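Local coordinates for cycloalternan-forming enzyme (Listeria monocytogenes serovar 1/2a, PDB 5F7U), which is a multidomain glycoside hydrolase family 31 protein with a TIM barrel, accessory beta domains and a family 6 carbohydrate-binding module, at residues M699-Y704 and I802-M806; M849-S853 and V865-A871; A796-I802 and V830-S836; F902-G908 and Y919-A923. The protein carries 1 engineered substitution. One frame throughout, in Å; residues are numbered along the deposited sequence.

Contact 1 of 4, residues M699-Y704 and I802-M806; sequences MNLLPY and IPMNM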
loop_
_atom_site.group_PDB
_atom_site.type_symbol
_atom_site.label_atom_id
_atom_site.label_comp_id
_atom_site.label_asym_id
_atom_site.label_seq_id
_atom_site.Cartn_x
_atom_site.Cartn_y
_atom_site.Cartn_z
ATOM N N MET A 699 12.462 15.443 -3.488
ATOM C CA MET A 699 13.886 15.359 -3.236
ATOM C C MET A 699 14.296 16.120 -1.968
ATOM O O MET A 699 15.161 15.650 -1.225
ATOM C CB MET A 699 14.716 15.733 -4.465
ATOM C CG MET A 699 14.463 14.807 -5.664
ATOM S SD MET A 699 14.604 13.029 -5.364
ATOM C CE MET A 699 16.387 12.846 -5.342
ATOM N N ASN A 700 13.637 17.247 -1.692
ATOM C CA ASN A 700 13.881 17.986 -0.426
ATOM C C ASN A 700 13.485 17.129 0.784
ATOM O O ASN A 700 14.126 17.174 1.833
ATOM C CB ASN A 700 13.085 19.302 -0.347
ATOM C CG ASN A 700 13.459 20.321 -1.417
ATOM O OD1 ASN A 700 12.567 20.989 -1.951
ATOM N ND2 ASN A 700 14.751 20.474 -1.721
ATOM N N LEU A 701 12.408 16.364 0.634
ATOM C CA LEU A 701 11.912 15.493 1.707
ATOM C C LEU A 701 12.506 14.094 1.712
ATOM O O LEU A 701 12.161 13.261 2.566
ATOM C CB LEU A 701 10.376 15.441 1.672
ATOM C CG LEU A 701 9.636 16.754 1.993
ATOM C CD1 LEU A 701 8.159 16.570 1.720
ATOM C CD2 LEU A 701 9.818 17.153 3.457
ATOM N N LEU A 702 13.404 13.815 0.776
ATOM C CA LEU A 702 13.975 12.458 0.697
ATOM C C LEU A 702 14.595 11.938 2.008
ATOM O O LEU A 702 14.437 10.747 2.298
ATOM C CB LEU A 702 14.908 12.284 -0.519
ATOM C CG LEU A 702 15.364 10.855 -0.861
ATOM C CD1 LEU A 702 14.199 9.903 -1.127
ATOM C CD2 LEU A 702 16.292 10.904 -2.075
ATOM N N PRO A 703 15.254 12.807 2.825
ATOM C CA PRO A 703 15.760 12.231 4.094
ATOM C C PRO A 703 14.642 11.727 5.029
ATOM O O PRO A 703 14.817 10.697 5.691
ATOM C CB PRO A 703 16.536 13.400 4.719
ATOM C CG PRO A 703 17.024 14.157 3.521
ATOM C CD PRO A 703 15.813 14.155 2.605
ATOM N N TYR A 704 13.514 12.434 5.037
ATOM C CA TYR A 704 12.313 12.052 5.785
ATOM C C TYR A 704 11.675 10.802 5.177
ATOM O O TYR A 704 11.330 9.858 5.902
ATOM C CB TYR A 704 11.323 13.227 5.770
ATOM C CG TYR A 704 9.929 12.951 6.300
ATOM C CD1 TYR A 704 9.656 13.053 7.664
ATOM C CD2 TYR A 704 8.873 12.617 5.427
ATOM C CE1 TYR A 704 8.377 12.829 8.163
ATOM C CE2 TYR A 704 7.582 12.347 5.917
ATOM C CZ TYR A 704 7.346 12.477 7.281
ATOM O OH TYR A 704 6.087 12.243 7.804
ATOM N N ILE A 802 11.179 17.022 10.924
ATOM C CA ILE A 802 11.218 16.530 9.534
ATOM C C ILE A 802 12.578 16.837 8.903
ATOM O O ILE A 802 12.864 17.995 8.626
ATOM C CB ILE A 802 10.077 17.150 8.696
ATOM C CG1 ILE A 802 8.709 16.798 9.318
ATOM C CG2 ILE A 802 10.149 16.695 7.231
ATOM C CD1 ILE A 802 7.589 17.750 8.902
ATOM N N PRO A 803 13.408 15.798 8.652
ATOM C CA PRO A 803 14.706 16.034 7.992
ATOM C C PRO A 803 14.523 16.332 6.519
ATOM O O PRO A 803 13.667 15.716 5.852
ATOM C CB PRO A 803 15.452 14.720 8.168
ATOM C CG PRO A 803 14.376 13.690 8.299
ATOM C CD PRO A 803 13.178 14.367 8.932
ATOM N N MET A 804 15.311 17.275 6.017
ATOM C CA MET A 804 15.183 17.745 4.647
ATOM C C MET A 804 16.553 18.011 4.036
ATOM O O MET A 804 17.514 18.293 4.744
ATOM C CB MET A 804 14.325 19.007 4.571
ATOM C CG MET A 804 12.943 18.905 5.202
ATOM S SD MET A 804 12.039 20.452 5.043
ATOM C CE MET A 804 13.036 21.586 5.988
ATOM N N ASN A 805 16.623 17.906 2.718
ATOM C CA ASN A 805 17.828 18.245 1.974
ATOM C C ASN A 805 17.487 19.475 1.141
ATOM O O ASN A 805 16.740 19.369 0.173
ATOM C CB ASN A 805 18.249 17.068 1.081
ATOM C CG ASN A 805 19.557 17.331 0.369
ATOM O OD1 ASN A 805 20.356 18.151 0.814
ATOM N ND2 ASN A 805 19.786 16.640 -0.741
ATOM N N MET A 806 18.024 20.632 1.541
ATOM C CA MET A 806 17.646 21.937 0.955
ATOM C C MET A 806 18.796 22.589 0.206
ATOM O O MET A 806 19.964 22.309 0.481
ATOM C CB MET A 806 17.167 22.907 2.053
ATOM C CG MET A 806 16.018 22.394 2.907
ATOM S SD MET A 806 14.486 22.122 2.001
ATOM C CE MET A 806 13.517 23.520 2.551
HETATM O O HOH W 1 17.761 14.602 -1.590
#
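Asn700 O takes the shortest bond of this contact, from Asn805 N at 2.7 Å. The donor lies in the carbonyl plane on a lone pair, and the N-H...O angle is 161°. The same oxygen also meets Met804 CA at 3.1 Å in a CA-H...O contact. The Asn700 side chain answers in the other direction. Its ND2 donates to Asn805 O at 3.0 Å, and that oxygen lies close to the amide plane. Gln814 O is a second acceptor for ND2, while OD1 takes the N-H of Gly813. A water links Met699 O to Asn805 ND2, and Asn805 OD1 accepts from Asp824 N, near a bound magnesium ion.

Further along, the contact is apolar. Pro703 CB meets Pro803 CB at 3.8 Å. Tyr704 has CG anti to its own N (chi1 170°), which carries the ring beside Ile802, where Tyr704 CD1 is 3.7 Å from Ile802 CG2. Pro803 CD sits at the ring edge. Tyr704 OH bonds to Phe742 O and Asp745 N. The buried amide of Asn700 thus has partners for both its oxygen and its nitrogen, which fixes its rotation, while Leu701, Pro703, Tyr704, Ile802 and Pro803 close the rest by apolar contact.

Contact 2 of 4, residues M849-S853 and V865-A871; sequences MRDIS and VDLPAMA
Arg850 crosses Met870 at a slant in an antiparallel beta hairpin, formed by strands 848-857 and 862-867, at the end where the second strand has already stopped. Across these segments the strands pair at Ser853 and Asp866, a hydrogen-bonded pair. Asp866 N donates to Ser853 O at 2.8 Å, and Ser853 N returns a longer bond to Asp866 O at 3.3 Å. Beyond this pair the backbones separate, and Pro868 fills the interval.

The tight side is mostly apolar, with the arginine at its end. Ile852 CD1 presses on Pro868 CD at 3.6 Å, and Ile852 CG2 lies alongside Val865 CG1, both branches pointing the same way. Phe828 also touches Ile852 and Met870. The Arg850 chain bends at chi2 (-73°) and brings its CG and CD against Met870 SD, with CD 3.8 Å away. The guanidinium then lies with one face over Met870 CA. Its NE forms a salt bridge with Asp842, which would hold the group in this rotation.

The other side is looser and wetter. Asp851 is exposed, and its OD1 bonds to Ser839 OG. Ser853 and Asp866 are partly exposed. Where the strands part, a water bridges two carbonyls, donating to Asp851 O at 2.7 Å and to Asp866 O at 2.9 Å.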
loop_
_atom_site.group_PDB
_atom_site.type_symbol
_atom_site.label_atom_id
_atom_site.label_comp_id
_atom_site.label_asym_id
_atom_site.label_seq_id
_atom_site.Cartn_x
_atom_site.Cartn_y
_atom_site.Cartn_z
ATOM N N MET A 849 21.956 6.093 12.982
ATOM C CA MET A 849 20.741 6.726 13.512
ATOM C C MET A 849 21.136 7.977 14.294
ATOM O O MET A 849 21.996 7.911 15.165
ATOM C CB MET A 849 19.918 5.779 14.401
ATOM C CG MET A 849 19.398 4.506 13.735
ATOM S SD MET A 849 18.572 4.698 12.137
ATOM C CE MET A 849 17.049 5.514 12.612
ATOM N N ARG A 850 20.526 9.113 13.969
ATOM C CA ARG A 850 20.790 10.360 14.677
ATOM C C ARG A 850 19.541 10.691 15.477
ATOM O O ARG A 850 18.480 10.941 14.901
ATOM C CB ARG A 850 21.109 11.507 13.706
ATOM C CG ARG A 850 22.090 11.185 12.589
ATOM C CD ARG A 850 23.509 11.052 13.105
ATOM N NE ARG A 850 24.447 11.004 11.995
ATOM C CZ ARG A 850 25.754 10.820 12.119
ATOM N NH1 ARG A 850 26.306 10.668 13.322
ATOM N NH2 ARG A 850 26.519 10.776 11.034
ATOM N N ASP A 851 19.677 10.670 16.802
ATOM C CA ASP A 851 18.544 10.887 17.693
ATOM C C ASP A 851 18.448 12.365 18.063
ATOM O O ASP A 851 19.328 12.899 18.762
ATOM C CB ASP A 851 18.646 10.022 18.956
ATOM C CG ASP A 851 18.624 8.513 18.666
ATOM O OD1 ASP A 851 17.978 8.040 17.684
ATOM O OD2 ASP A 851 19.281 7.790 19.447
ATOM N N ILE A 852 17.389 13.012 17.571
ATOM C CA ILE A 852 17.154 14.446 17.769
ATOM C C ILE A 852 15.989 14.579 18.727
ATOM O O ILE A 852 14.990 13.862 18.597
ATOM C CB ILE A 852 16.691 15.180 16.467
ATOM C CG1 ILE A 852 17.246 14.550 15.179
ATOM C CG2 ILE A 852 16.900 16.699 16.572
ATOM C CD1 ILE A 852 18.699 14.838 14.881
ATOM N N SER A 853 16.100 15.487 19.690
ATOM C CA SER A 853 14.959 15.761 20.556
ATOM C C SER A 853 14.737 17.254 20.713
ATOM O O SER A 853 15.684 18.050 20.681
ATOM C CB SER A 853 15.099 15.070 21.916
ATOM O OG SER A 853 16.167 15.615 22.662
ATOM N N VAL A 865 16.702 22.437 21.395
ATOM C CA VAL A 865 16.950 21.323 20.475
ATOM C C VAL A 865 18.242 20.630 20.898
ATOM O O VAL A 865 19.288 21.283 21.041
ATOM C CB VAL A 865 17.032 21.781 19.003
ATOM C CG1 VAL A 865 17.269 20.582 18.072
ATOM C CG2 VAL A 865 15.758 22.508 18.598
ATOM N N ASP A 866 18.140 19.325 21.131
ATOM C CA ASP A 866 19.283 18.511 21.482
ATOM C C ASP A 866 19.731 17.794 20.228
ATOM O O ASP A 866 19.081 16.844 19.766
ATOM C CB ASP A 866 18.929 17.537 22.602
ATOM C CG ASP A 866 18.746 18.224 23.954
ATOM O OD1 ASP A 866 19.078 19.440 24.117
ATOM O OD2 ASP A 866 18.276 17.526 24.884
ATOM N N LEU A 867 20.825 18.290 19.659
ATOM C CA LEU A 867 21.361 17.753 18.415
ATOM C C LEU A 867 22.479 16.752 18.742
ATOM O O LEU A 867 23.368 17.058 19.532
ATOM C CB LEU A 867 21.863 18.911 17.550
ATOM C CG LEU A 867 22.310 18.738 16.101
ATOM C CD1 LEU A 867 21.133 18.474 15.172
ATOM C CD2 LEU A 867 23.054 19.995 15.681
ATOM N N PRO A 868 22.414 15.528 18.177
ATOM C CA PRO A 868 23.475 14.568 18.465
ATOM C C PRO A 868 24.702 14.918 17.622
ATOM O O PRO A 868 24.636 15.862 16.826
ATOM C CB PRO A 868 22.857 13.240 18.013
ATOM C CG PRO A 868 22.008 13.625 16.852
ATOM C CD PRO A 868 21.446 14.992 17.204
ATOM N N ALA A 869 25.794 14.169 17.784
ATOM C CA ALA A 869 26.933 14.281 16.875
ATOM C C ALA A 869 26.433 14.096 15.430
ATOM O O ALA A 869 25.608 13.214 15.169
ATOM C CB ALA A 869 27.980 13.241 17.216
ATOM N N MET A 870 26.900 14.953 14.523
ATOM C CA MET A 870 26.520 14.893 13.099
ATOM C C MET A 870 27.781 14.956 12.244
ATOM O O MET A 870 28.798 15.509 12.669
ATOM C CB MET A 870 25.599 16.061 12.711
ATOM C CG MET A 870 24.297 16.178 13.489
ATOM S SD MET A 870 23.117 14.838 13.194
ATOM C CE MET A 870 22.462 15.303 11.596
ATOM N N ALA A 871 27.700 14.414 11.034
ATOM C CA ALA A 871 28.814 14.461 10.098
ATOM C C ALA A 871 28.731 15.682 9.187
ATOM O O ALA A 871 29.677 15.988 8.464
ATOM C CB ALA A 871 28.854 13.187 9.275
HETATM O O HOH W 2 19.741 14.341 21.058
#

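Contact 3 of 4, residues A796-I802 and V830-S836; sequences AKAGAII and VYPSGDS
Tyr831 lays its ring beside Ala796, whose CB is 3.4 Å from Tyr831 CE2 in an oblique approach. Ala800 CB also comes obliquely, 4.1 Å from Tyr831 CD2, and Ile802 CD1 reaches the ring edge near its plane. The ring stands here because CG is anti to the carbonyl carbon (chi1 -63°). Its OH bonds to Arg829, and Phe879 meets the ring with planes at about 55°.

Ser836 meets the turn itself. Its OG donates to Gly799 O at 2.8 Å, on a lone pair in the carbonyl plane, and Ile801 CD1 lies 3.8 Å from the same OG. Ser833 CB rests on Ala798 CB.

The backbone ties these groups together. Lys797 to Ala800 form a type II turn with Gly799 at positive phi. Gly799 N donates to Tyr831 O at 2.7 Å with a bent N-H...O angle of 131°. Tyr831 N gives a straighter bond to Ala800 O at 3.0 Å. Ile801 and Val830 then form an antiparallel non-hydrogen-bonded pair.

The turn joins strand 794-797 of one sheet to strand 801-806 of another, which pairs with strand 825-830. Val854 of strand 848-857 touches Ile801, Val830 and Ser836, while Val769 of strand 767-770 touches Tyr831.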
loop_
_atom_site.group_PDB
_atom_site.type_symbol
_atom_site.label_atom_id
_atom_site.label_comp_id
_atom_site.label_asym_id
_atom_site.label_seq_id
_atom_site.Cartn_x
_atom_site.Cartn_y
_atom_site.Cartn_z
ATOM N N ALA A 796 1.818 19.327 8.619
ATOM C CA ALA A 796 2.645 18.632 9.602
ATOM C C ALA A 796 1.956 18.593 10.952
ATOM O O ALA A 796 1.421 19.589 11.414
ATOM C CB ALA A 796 4.003 19.310 9.742
ATOM N N LYS A 797 2.039 17.428 11.580
ATOM C CA LYS A 797 1.512 17.150 12.916
ATOM C C LYS A 797 2.317 17.900 13.967
ATOM O O LYS A 797 3.520 18.114 13.801
ATOM C CB LYS A 797 1.660 15.650 13.136
ATOM C CG LYS A 797 1.038 15.080 14.379
ATOM C CD LYS A 797 0.980 13.559 14.238
ATOM C CE LYS A 797 2.319 12.866 14.398
ATOM N NZ LYS A 797 2.073 11.384 14.435
ATOM N N ALA A 798 1.650 18.293 15.057
ATOM C CA ALA A 798 2.320 18.945 16.191
ATOM C C ALA A 798 3.482 18.097 16.700
ATOM O O ALA A 798 3.337 16.889 16.886
ATOM C CB ALA A 798 1.312 19.209 17.314
ATOM N N GLY A 799 4.631 18.728 16.908
ATOM C CA GLY A 799 5.792 18.017 17.443
ATOM C C GLY A 799 6.678 17.431 16.361
ATOM O O GLY A 799 7.768 16.945 16.676
ATOM N N ALA A 800 6.251 17.521 15.097
ATOM C CA ALA A 800 7.018 16.945 13.966
ATOM C C ALA A 800 8.445 17.474 13.893
ATOM O O ALA A 800 8.687 18.662 14.087
ATOM C CB ALA A 800 6.307 17.192 12.645
ATOM N N ILE A 801 9.368 16.559 13.620
ATOM C CA ILE A 801 10.772 16.859 13.314
ATOM C C ILE A 801 11.007 16.197 11.960
ATOM O O ILE A 801 10.978 14.973 11.852
ATOM C CB ILE A 801 11.749 16.309 14.388
ATOM C CG1 ILE A 801 11.430 16.930 15.763
ATOM C CG2 ILE A 801 13.195 16.614 13.975
ATOM C CD1 ILE A 801 11.857 16.090 16.966
ATOM N N ILE A 802 11.179 17.022 10.924
ATOM C CA ILE A 802 11.218 16.530 9.534
ATOM C C ILE A 802 12.578 16.837 8.903
ATOM O O ILE A 802 12.864 17.995 8.626
ATOM C CB ILE A 802 10.077 17.150 8.696
ATOM C CG1 ILE A 802 8.709 16.798 9.318
ATOM C CG2 ILE A 802 10.149 16.695 7.231
ATOM C CD1 ILE A 802 7.589 17.750 8.902
ATOM N N VAL A 830 10.935 21.831 12.254
ATOM C CA VAL A 830 10.463 21.507 13.597
ATOM C C VAL A 830 9.211 22.314 13.902
ATOM O O VAL A 830 9.216 23.540 13.752
ATOM C CB VAL A 830 11.556 21.814 14.665
ATOM C CG1 VAL A 830 11.033 21.562 16.081
ATOM C CG2 VAL A 830 12.800 20.945 14.412
ATOM N N TYR A 831 8.156 21.614 14.328
ATOM C CA TYR A 831 6.919 22.236 14.799
ATOM C C TYR A 831 6.816 21.951 16.292
ATOM O O TYR A 831 6.244 20.924 16.686
ATOM C CB TYR A 831 5.704 21.705 13.989
ATOM C CG TYR A 831 5.824 22.070 12.530
ATOM C CD1 TYR A 831 5.394 23.317 12.067
ATOM C CD2 TYR A 831 6.410 21.193 11.623
ATOM C CE1 TYR A 831 5.529 23.675 10.727
ATOM C CE2 TYR A 831 6.545 21.530 10.280
ATOM C CZ TYR A 831 6.110 22.780 9.848
ATOM O OH TYR A 831 6.244 23.135 8.534
ATOM N N PRO A 832 7.387 22.848 17.141
ATOM C CA PRO A 832 7.493 22.521 18.566
ATOM C C PRO A 832 6.130 22.329 19.228
ATOM O O PRO A 832 5.213 23.137 19.032
ATOM C CB PRO A 832 8.195 23.746 19.172
ATOM C CG PRO A 832 8.819 24.472 18.033
ATOM C CD PRO A 832 7.939 24.190 16.842
ATOM N N SER A 833 6.024 21.248 19.990
ATOM C CA SER A 833 4.837 20.923 20.776
ATOM C C SER A 833 5.236 19.942 21.855
ATOM O O SER A 833 5.448 18.771 21.570
ATOM C CB SER A 833 3.747 20.295 19.913
ATOM O OG SER A 833 2.609 20.056 20.737
ATOM N N GLY A 834 5.376 20.436 23.086
ATOM C CA GLY A 834 5.881 19.617 24.193
ATOM C C GLY A 834 7.230 19.005 23.856
ATOM O O GLY A 834 8.061 19.641 23.182
ATOM N N ASP A 835 7.451 17.775 24.326
ATOM C CA ASP A 835 8.716 17.074 24.097
ATOM C C ASP A 835 8.523 16.093 22.980
ATOM O O ASP A 835 7.642 15.244 23.046
ATOM C CB ASP A 835 9.187 16.336 25.358
ATOM C CG ASP A 835 9.658 17.279 26.444
ATOM O OD1 ASP A 835 9.894 18.476 26.170
ATOM O OD2 ASP A 835 9.820 16.811 27.594
ATOM N N SER A 836 9.323 16.238 21.933
ATOM C CA SER A 836 9.275 15.295 20.839
ATOM C C SER A 836 10.659 14.800 20.476
ATOM O O SER A 836 11.676 15.431 20.800
ATOM C CB SER A 836 8.487 15.857 19.638
ATOM O OG SER A 836 8.973 17.109 19.219
#

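Contact 4 of 4, residues F902-G908 and Y919-A923; sequences FNEATTG and YVKAA
The Phe902 ring is held between Tyr919 and Lys921. Over one face stands the edge of the Tyr919 ring, in an edge-to-face pair with centroids 5.7 Å apart and planes at 75°. Tyr919 CB also makes an off-centre CH-pi contact on Phe902, 3.6 Å from CZ. Over the opposite face lies Lys921 CE, displaced toward the rim. Its NZ is 5.0 Å from the Phe902 centroid, a cation-pi contact. The backbone carbon of Val920 is at the Phe902 ring edge.

Lys921 CG is anti to its N (chi1 -176°). The chain runs extended past the ring and turns at chi3 (-77°), which carries NZ to the C-terminal end of helix 899-904. There NZ lies 2.9 Å from Phe902 O and 3.2 Å from Ala905 O, hydrogen-bonded to both and slightly out of both carbonyl planes. Two waters also accept from NZ, one bridging to Asn903 OD1 and the other to Ala905 O. Four acceptors thus surround NZ, so its three N-H groups must be shared among them. This setting at the helix end would probably favour its positive charge. Glu873 is a long, weak ion partner.

Past the helix end, Gly908 and Lys921 form an antiparallel hydrogen-bonded pair. Lys921 N donates to Gly908 O at 2.8 Å, and Gly908 N returns a longer bond to Lys921 O at 3.3 Å. Thr907 CG2 packs on Ala923.

Strand 908-912 is the outermost strand of its sheet. Strand 917-922 lies between it and strand 874-879, whose Thr875 touches Phe902. Tyr910 of strand 908-912 meets the Tyr919 ring edge-to-face.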
loop_
_atom_site.group_PDB
_atom_site.type_symbol
_atom_site.label_atom_id
_atom_site.label_comp_id
_atom_site.label_asym_id
_atom_site.label_seq_id
_atom_site.Cartn_x
_atom_site.Cartn_y
_atom_site.Cartn_z
ATOM N N PHE A 902 23.501 34.394 6.248
ATOM C CA PHE A 902 23.243 33.083 6.835
ATOM C C PHE A 902 23.988 31.967 6.125
ATOM O O PHE A 902 24.575 31.100 6.783
ATOM C CB PHE A 902 21.744 32.766 6.865
ATOM C CG PHE A 902 21.430 31.473 7.559
ATOM C CD1 PHE A 902 21.476 31.391 8.954
ATOM C CD2 PHE A 902 21.120 30.319 6.823
ATOM C CE1 PHE A 902 21.195 30.198 9.602
ATOM C CE2 PHE A 902 20.866 29.121 7.468
ATOM C CZ PHE A 902 20.893 29.056 8.856
ATOM N N ASN A 903 23.940 31.983 4.795
ATOM C CA ASN A 903 24.623 30.977 3.992
ATOM C C ASN A 903 26.152 31.026 4.166
ATOM O O ASN A 903 26.802 29.981 4.267
ATOM C CB ASN A 903 24.185 31.084 2.533
ATOM C CG ASN A 903 22.811 30.454 2.295
ATOM O OD1 ASN A 903 22.514 29.397 2.833
ATOM N ND2 ASN A 903 21.978 31.105 1.495
ATOM N N GLU A 904 26.698 32.240 4.243
ATOM C CA GLU A 904 28.141 32.457 4.448
ATOM C C GLU A 904 28.655 32.098 5.863
ATOM O O GLU A 904 29.805 31.680 6.017
ATOM C CB GLU A 904 28.524 33.886 4.032
ATOM C CG GLU A 904 28.562 34.048 2.511
ATOM C CD GLU A 904 28.698 35.490 2.032
ATOM O OE1 GLU A 904 27.665 36.213 1.940
ATOM O OE2 GLU A 904 29.840 35.897 1.711
ATOM N N ALA A 905 27.796 32.231 6.872
ATOM C CA ALA A 905 28.123 31.927 8.281
ATOM C C ALA A 905 28.478 30.467 8.557
ATOM O O ALA A 905 27.930 29.565 7.923
ATOM C CB ALA A 905 26.978 32.357 9.183
ATOM N N THR A 906 29.408 30.249 9.490
ATOM C CA THR A 906 29.727 28.902 10.013
ATOM C C THR A 906 28.653 28.393 10.986
ATOM O O THR A 906 28.306 27.210 10.975
ATOM C CB THR A 906 31.110 28.891 10.695
ATOM O OG1 THR A 906 32.092 29.220 9.713
ATOM C CG2 THR A 906 31.459 27.516 11.272
ATOM N N THR A 907 28.192 29.284 11.859
ATOM C CA THR A 907 27.047 29.055 12.733
ATOM C C THR A 907 26.288 30.366 12.729
ATOM O O THR A 907 26.868 31.418 12.424
ATOM C CB THR A 907 27.441 28.759 14.194
ATOM O OG1 THR A 907 28.191 29.860 14.721
ATOM C CG2 THR A 907 28.271 27.486 14.310
ATOM N N GLY A 908 25.009 30.324 13.088
ATOM C CA GLY A 908 24.235 31.548 13.230
ATOM C C GLY A 908 22.752 31.271 13.173
ATOM O O GLY A 908 22.351 30.118 13.132
ATOM N N TYR A 919 15.730 29.937 11.404
ATOM C CA TYR A 919 16.803 29.072 10.912
ATOM C C TYR A 919 17.943 29.111 11.915
ATOM O O TYR A 919 18.317 30.198 12.352
ATOM C CB TYR A 919 17.362 29.554 9.565
ATOM C CG TYR A 919 16.436 29.585 8.349
ATOM C CD1 TYR A 919 15.039 29.575 8.471
ATOM C CD2 TYR A 919 16.979 29.720 7.071
ATOM C CE1 TYR A 919 14.219 29.644 7.353
ATOM C CE2 TYR A 919 16.165 29.806 5.949
ATOM C CZ TYR A 919 14.791 29.768 6.098
ATOM O OH TYR A 919 13.983 29.855 4.994
ATOM N N VAL A 920 18.491 27.945 12.271
ATOM C CA VAL A 920 19.669 27.877 13.164
ATOM C C VAL A 920 20.716 26.952 12.537
ATOM O O VAL A 920 20.449 25.764 12.331
ATOM C CB VAL A 920 19.315 27.380 14.592
ATOM C CG1 VAL A 920 20.559 27.345 15.486
ATOM C CG2 VAL A 920 18.248 28.262 15.242
ATOM N N LYS A 921 21.886 27.504 12.221
ATOM C CA LYS A 921 22.981 26.717 11.671
ATOM C C LYS A 921 23.938 26.297 12.776
ATOM O O LYS A 921 24.452 27.149 13.507
ATOM C CB LYS A 921 23.734 27.507 10.597
ATOM C CG LYS A 921 24.844 26.724 9.903
ATOM C CD LYS A 921 25.500 27.578 8.827
ATOM C CE LYS A 921 24.655 27.676 7.566
ATOM N NZ LYS A 921 25.413 28.328 6.452
ATOM N N ALA A 922 24.159 24.988 12.883
ATOM C CA ALA A 922 25.158 24.407 13.791
ATOM C C ALA A 922 26.229 23.741 12.948
ATOM O O ALA A 922 25.926 23.083 11.959
ATOM C CB ALA A 922 24.520 23.381 14.721
ATOM N N ALA A 923 27.485 23.938 13.335
ATOM C CA ALA A 923 28.612 23.309 12.654
ATOM C C ALA A 923 28.599 21.790 12.881
ATOM O O ALA A 923 28.016 21.312 13.854
ATOM C CB ALA A 923 29.921 23.922 13.143
HETATM O O HOH W 3 23.577 27.372 4.504
HETATM O O HOH W 4 28.230 27.369 6.243
#

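Overall arrangement
From the N terminus, the chain runs through helices 687-700 and 702-715. Contact 1 closes the longest loop of the four, bringing those helices to strand 801-806. Contact 3 starts within that loop and ends beyond it, so the two cross and share Ile802. It links the sheet of strand 794-797 to strands 801-806 and 835-842. Contact 2 follows in series as a hairpin closure. It touches contact 3 through Ser853 and Ser836, on neighbouring strands of one sheet. Contact 4 closes the last short loop, at the far edge of the sheet that begins with strand 801-806. Leu867 of contact 2 packs against Ala922 of contact 4.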